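Local structure of YncI copper-binding domain-containing protein (3ESM) at residues G93-A105 / E127-T139. The protein is of unknown function but probably binds copper, through an immunoglobulin-like domain of a membrane-associated protein. The protein carries 2 engineered substitutions. Residues are numbered along the deposited sequence; the frame is centred on the assembly and turned at random.
Sequences GPLPSAETVSFPA and EPEHPAPTLTLAT. With SO4 (sulfate ion), chain C.
L137, F103 and L135 bury the most surface where strand 134-136 pairs antiparallel with strand 100-102, their axes 4.7 Å apart. L137 points at segment 93-105 and its methyls diverge: CD1 lies 3.7 Å from V101 CG1, and CD2 meets L95 CD1 at 3.8 Å, the two leucine chains crossing at about a right angle. With L137 CG anti to its carbonyl carbon (chi1 -59°), CD1 also reaches the backbone oxygens of P96 and A98. The F103 ring presents its edge to L135, with CE2 3.8 Å from L135 CD1. Four backbone bonds fix this register. V101 and L135 form the hydrogen-bonded pair, their reciprocal N-H...O angles 166° and 170°; L137 N to E99 O and F103 N to P133 O (2.8 Å) continue the ladder beyond the bridged residues. On the face away from V101 and L135, S102 OG and T134 OG1 lie 2.7 Å apart at hydrogen-bonding distance, and T134 OG1 donates to A132 O at 2.9 Å. V101 and F103 pack on strand 33-43, while F103 meets F22 (strand 18-25) edge-to-face and L135 touches A7 (strand 6-8), contacts between the two sheets of the immunoglobulin-like sandwich. Pairing with 100-109 adds strand 134-136 to the sheet containing 33-43.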
loop_
_atom_site.group_PDB
_atom_site.type_symbol
_atom_site.label_atom_id
_atom_site.label_comp_id
_atom_site.label_asym_id
_atom_site.label_seq_id
_atom_site.Cartn_x
_atom_site.Cartn_y
_atom_site.Cartn_z
ATOM N N GLY A 93 22.248 -0.530 5.620
ATOM C CA GLY A 93 23.337 -1.448 5.928
ATOM C C GLY A 93 23.251 -1.886 7.365
ATOM O O GLY A 93 22.510 -1.306 8.174
ATOM N N PRO A 94 24.019 -2.914 7.703
ATOM C CA PRO A 94 24.842 -3.671 6.757
ATOM C C PRO A 94 24.009 -4.658 5.976
ATOM O O PRO A 94 23.076 -5.229 6.530
ATOM C CB PRO A 94 25.790 -4.452 7.675
ATOM C CG PRO A 94 25.018 -4.643 8.934
ATOM C CD PRO A 94 24.147 -3.398 9.084
ATOM N N LEU A 95 24.355 -4.845 4.701
ATOM C CA LEU A 95 23.751 -5.864 3.858
ATOM C C LEU A 95 24.197 -7.237 4.309
ATOM O O LEU A 95 25.280 -7.376 4.873
ATOM C CB LEU A 95 24.139 -5.628 2.409
ATOM C CG LEU A 95 23.597 -4.322 1.824
ATOM C CD1 LEU A 95 24.200 -4.047 0.466
ATOM C CD2 LEU A 95 22.055 -4.368 1.724
ATOM N N PRO A 96 23.347 -8.252 4.078
ATOM C CA PRO A 96 23.568 -9.585 4.626
ATOM C C PRO A 96 24.849 -10.200 4.111
ATOM O O PRO A 96 25.390 -9.793 3.072
ATOM C CB PRO A 96 22.380 -10.411 4.112
ATOM C CG PRO A 96 21.473 -9.492 3.437
ATOM C CD PRO A 96 22.035 -8.103 3.424
ATOM N N SER A 97 25.332 -11.173 4.866
ATOM C CA SER A 97 26.449 -11.959 4.408
ATOM C C SER A 97 25.902 -13.097 3.579
ATOM O O SER A 97 25.874 -14.251 4.005
ATOM C CB SER A 97 27.268 -12.438 5.598
ATOM O OG SER A 97 27.868 -11.277 6.140
ATOM N N ALA A 98 25.431 -12.729 2.394
ATOM C CA ALA A 98 24.843 -13.663 1.444
ATOM C C ALA A 98 25.260 -13.219 0.046
ATOM O O ALA A 98 25.592 -12.058 -0.172
ATOM C CB ALA A 98 23.325 -13.661 1.571
ATOM N N GLU A 99 25.271 -14.155 -0.905
ATOM C CA GLU A 99 25.592 -13.824 -2.264
ATOM C C GLU A 99 24.517 -12.964 -2.878
ATOM O O GLU A 99 24.798 -12.146 -3.723
ATOM C CB GLU A 99 25.676 -15.101 -3.115
ATOM C CG GLU A 99 26.830 -16.026 -2.746
ATOM C CD GLU A 99 26.644 -16.763 -1.425
ATOM O OE1 GLU A 99 25.479 -17.096 -1.039
ATOM O OE2 GLU A 99 27.700 -17.025 -0.780
ATOM N N THR A 100 23.286 -13.199 -2.464
ATOM C CA THR A 100 22.152 -12.520 -3.083
ATOM C C THR A 100 21.191 -12.009 -2.018
ATOM O O THR A 100 20.971 -12.675 -1.021
ATOM C CB THR A 100 21.360 -13.491 -3.954
ATOM O OG1 THR A 100 22.288 -14.290 -4.716
ATOM C CG2 THR A 100 20.471 -12.704 -4.894
ATOM N N VAL A 101 20.616 -10.828 -2.236
ATOM C CA VAL A 101 19.523 -10.356 -1.354
ATOM C C VAL A 101 18.359 -9.817 -2.192
ATOM O O VAL A 101 18.596 -9.158 -3.201
ATOM C CB VAL A 101 20.020 -9.268 -0.374
ATOM C CG1 VAL A 101 20.641 -8.088 -1.113
ATOM C CG2 VAL A 101 18.886 -8.824 0.627
ATOM N N SER A 102 17.128 -10.115 -1.791
ATOM C CA SER A 102 15.962 -9.633 -2.548
ATOM C C SER A 102 15.206 -8.628 -1.696
ATOM O O SER A 102 15.281 -8.673 -0.467
ATOM C CB SER A 102 15.053 -10.768 -3.012
ATOM O OG SER A 102 15.806 -11.549 -3.981
ATOM N N PHE A 103 14.428 -7.792 -2.388
ATOM C CA PHE A 103 13.632 -6.741 -1.745
ATOM C C PHE A 103 12.203 -6.810 -2.261
ATOM O O PHE A 103 11.819 -6.032 -3.104
ATOM C CB PHE A 103 14.217 -5.361 -2.030
ATOM C CG PHE A 103 15.649 -5.204 -1.631
ATOM C CD1 PHE A 103 15.995 -4.748 -0.364
ATOM C CD2 PHE A 103 16.659 -5.499 -2.534
ATOM C CE1 PHE A 103 17.345 -4.581 0.007
ATOM C CE2 PHE A 103 18.018 -5.337 -2.181
ATOM C CZ PHE A 103 18.360 -4.883 -0.902
ATOM N N PRO A 104 11.416 -7.729 -1.725
ATOM C CA PRO A 104 10.009 -7.868 -2.155
ATOM C C PRO A 104 9.341 -6.483 -2.033
ATOM O O PRO A 104 9.613 -5.770 -1.058
ATOM C CB PRO A 104 9.434 -8.860 -1.151
ATOM C CG PRO A 104 10.622 -9.701 -0.736
ATOM C CD PRO A 104 11.838 -8.785 -0.775
ATOM N N ALA A 105 8.522 -6.095 -3.008
ATOM C CA ALA A 105 7.931 -4.744 -2.968
ATOM C C ALA A 105 6.446 -4.800 -3.288
ATOM O O ALA A 105 5.964 -5.768 -3.901
ATOM C CB ALA A 105 8.631 -3.841 -3.915
ATOM N N GLU A 127 9.683 -17.648 -15.945
ATOM C CA GLU A 127 10.104 -16.320 -16.319
ATOM C C GLU A 127 9.108 -15.343 -15.689
ATOM O O GLU A 127 8.176 -14.888 -16.339
ATOM C CB GLU A 127 10.100 -16.200 -17.839
ATOM C CG GLU A 127 10.459 -14.841 -18.359
ATOM C CD GLU A 127 11.940 -14.671 -18.511
ATOM O OE1 GLU A 127 12.668 -15.134 -17.612
ATOM O OE2 GLU A 127 12.373 -14.074 -19.528
ATOM N N PRO A 128 9.292 -15.043 -14.398
ATOM C CA PRO A 128 8.263 -14.314 -13.645
ATOM C C PRO A 128 8.109 -12.914 -14.195
ATOM O O PRO A 128 9.099 -12.306 -14.576
ATOM C CB PRO A 128 8.857 -14.252 -12.239
ATOM C CG PRO A 128 10.328 -14.242 -12.484
ATOM C CD PRO A 128 10.518 -15.235 -13.608
ATOM N N GLU A 129 6.868 -12.413 -14.249
ATOM C CA GLU A 129 6.622 -11.071 -14.739
ATOM C C GLU A 129 6.731 -10.012 -13.614
ATOM O O GLU A 129 6.977 -8.841 -13.902
ATOM C CB GLU A 129 5.238 -10.996 -15.372
ATOM C CG GLU A 129 5.168 -11.821 -16.647
ATOM C CD GLU A 129 3.946 -11.514 -17.491
ATOM O OE1 GLU A 129 3.347 -10.423 -17.334
ATOM O OE2 GLU A 129 3.583 -12.370 -18.326
ATOM N N HIS A 130 6.603 -10.463 -12.368
ATOM C CA HIS A 130 6.767 -9.568 -11.198
ATOM C C HIS A 130 7.783 -10.061 -10.157
ATOM O O HIS A 130 7.443 -10.329 -9.005
ATOM C CB HIS A 130 5.418 -9.313 -10.572
ATOM C CG HIS A 130 4.527 -8.513 -11.459
ATOM N ND1 HIS A 130 3.577 -9.091 -12.268
ATOM C CD2 HIS A 130 4.481 -7.181 -11.708
ATOM C CE1 HIS A 130 2.954 -8.144 -12.954
ATOM N NE2 HIS A 130 3.494 -6.980 -12.643
ATOM N N PRO A 131 9.036 -10.210 -10.581
ATOM C CA PRO A 131 10.065 -10.730 -9.660
ATOM C C PRO A 131 10.369 -9.680 -8.600
ATOM O O PRO A 131 10.280 -8.484 -8.900
ATOM C CB PRO A 131 11.299 -10.840 -10.538
ATOM C CG PRO A 131 11.099 -9.818 -11.627
ATOM C CD PRO A 131 9.604 -9.773 -11.869
ATOM N N ALA A 132 10.708 -10.118 -7.388
ATOM C CA ALA A 132 11.298 -9.187 -6.412
ATOM C C ALA A 132 12.613 -8.640 -6.928
ATOM O O ALA A 132 13.461 -9.410 -7.423
ATOM C CB ALA A 132 11.534 -9.915 -5.085
ATOM N N PRO A 133 12.828 -7.313 -6.810
ATOM C CA PRO A 133 14.110 -6.730 -7.161
ATOM C C PRO A 133 15.231 -7.370 -6.330
ATOM O O PRO A 133 15.059 -7.590 -5.128
ATOM C CB PRO A 133 13.965 -5.258 -6.786
ATOM C CG PRO A 133 12.630 -5.071 -6.265
ATOM C CD PRO A 133 11.861 -6.328 -6.276
ATOM N N THR A 134 16.360 -7.646 -6.961
ATOM C CA THR A 134 17.395 -8.438 -6.295
ATOM C C THR A 134 18.757 -7.831 -6.547
ATOM O O THR A 134 18.981 -7.213 -7.610
ATOM C CB THR A 134 17.293 -9.943 -6.772
ATOM O OG1 THR A 134 16.011 -10.481 -6.408
ATOM C CG2 THR A 134 18.375 -10.799 -6.132
ATOM N N LEU A 135 19.656 -7.937 -5.565
ATOM C CA LEU A 135 21.051 -7.507 -5.746
ATOM C C LEU A 135 22.005 -8.668 -5.543
ATOM O O LEU A 135 21.759 -9.516 -4.709
ATOM C CB LEU A 135 21.456 -6.455 -4.720
ATOM C CG LEU A 135 20.842 -5.059 -4.772
ATOM C CD1 LEU A 135 21.351 -4.281 -3.554
ATOM C CD2 LEU A 135 21.248 -4.383 -6.060
ATOM N N THR A 136 23.092 -8.664 -6.311
ATOM C CA THR A 136 24.241 -9.544 -6.063
ATOM C C THR A 136 25.210 -8.807 -5.199
ATOM O O THR A 136 25.494 -7.640 -5.449
ATOM C CB THR A 136 24.961 -9.870 -7.368
ATOM O OG1 THR A 136 24.186 -10.846 -8.051
ATOM C CG2 THR A 136 26.383 -10.398 -7.089
ATOM N N LEU A 137 25.735 -9.484 -4.189
ATOM C CA LEU A 137 26.605 -8.822 -3.243
ATOM C C LEU A 137 28.019 -9.332 -3.364
ATOM O O LEU A 137 28.247 -10.539 -3.269
ATOM C CB LEU A 137 26.095 -9.044 -1.831
ATOM C CG LEU A 137 24.679 -8.504 -1.659
ATOM C CD1 LEU A 137 24.185 -8.903 -0.266
ATOM C CD2 LEU A 137 24.625 -6.999 -1.861
ATOM N N ALA A 138 28.948 -8.405 -3.573
ATOM C CA ALA A 138 30.353 -8.747 -3.697
ATOM C C ALA A 138 30.866 -9.259 -2.374
ATOM O O ALA A 138 30.401 -8.877 -1.295
ATOM C CB ALA A 138 31.167 -7.544 -4.156
ATOM N N THR A 139 31.860 -10.126 -2.459
ATOM C CA THR A 139 32.372 -10.780 -1.280
ATOM C C THR A 139 33.047 -9.741 -0.428
ATOM O O THR A 139 33.645 -8.821 -0.976
ATOM C CB THR A 139 33.394 -11.842 -1.693
ATOM O OG1 THR A 139 32.737 -12.820 -2.515
ATOM C CG2 THR A 139 33.994 -12.507 -0.474
HETATM S S SO4 C . 1.970 -12.245 -13.229
HETATM O O1 SO4 C . 1.630 -11.107 -14.094
HETATM O O2 SO4 C . 2.298 -13.406 -14.059
HETATM O O3 SO4 C . 0.833 -12.580 -12.368
HETATM O O4 SO4 C . 3.141 -11.922 -12.399
#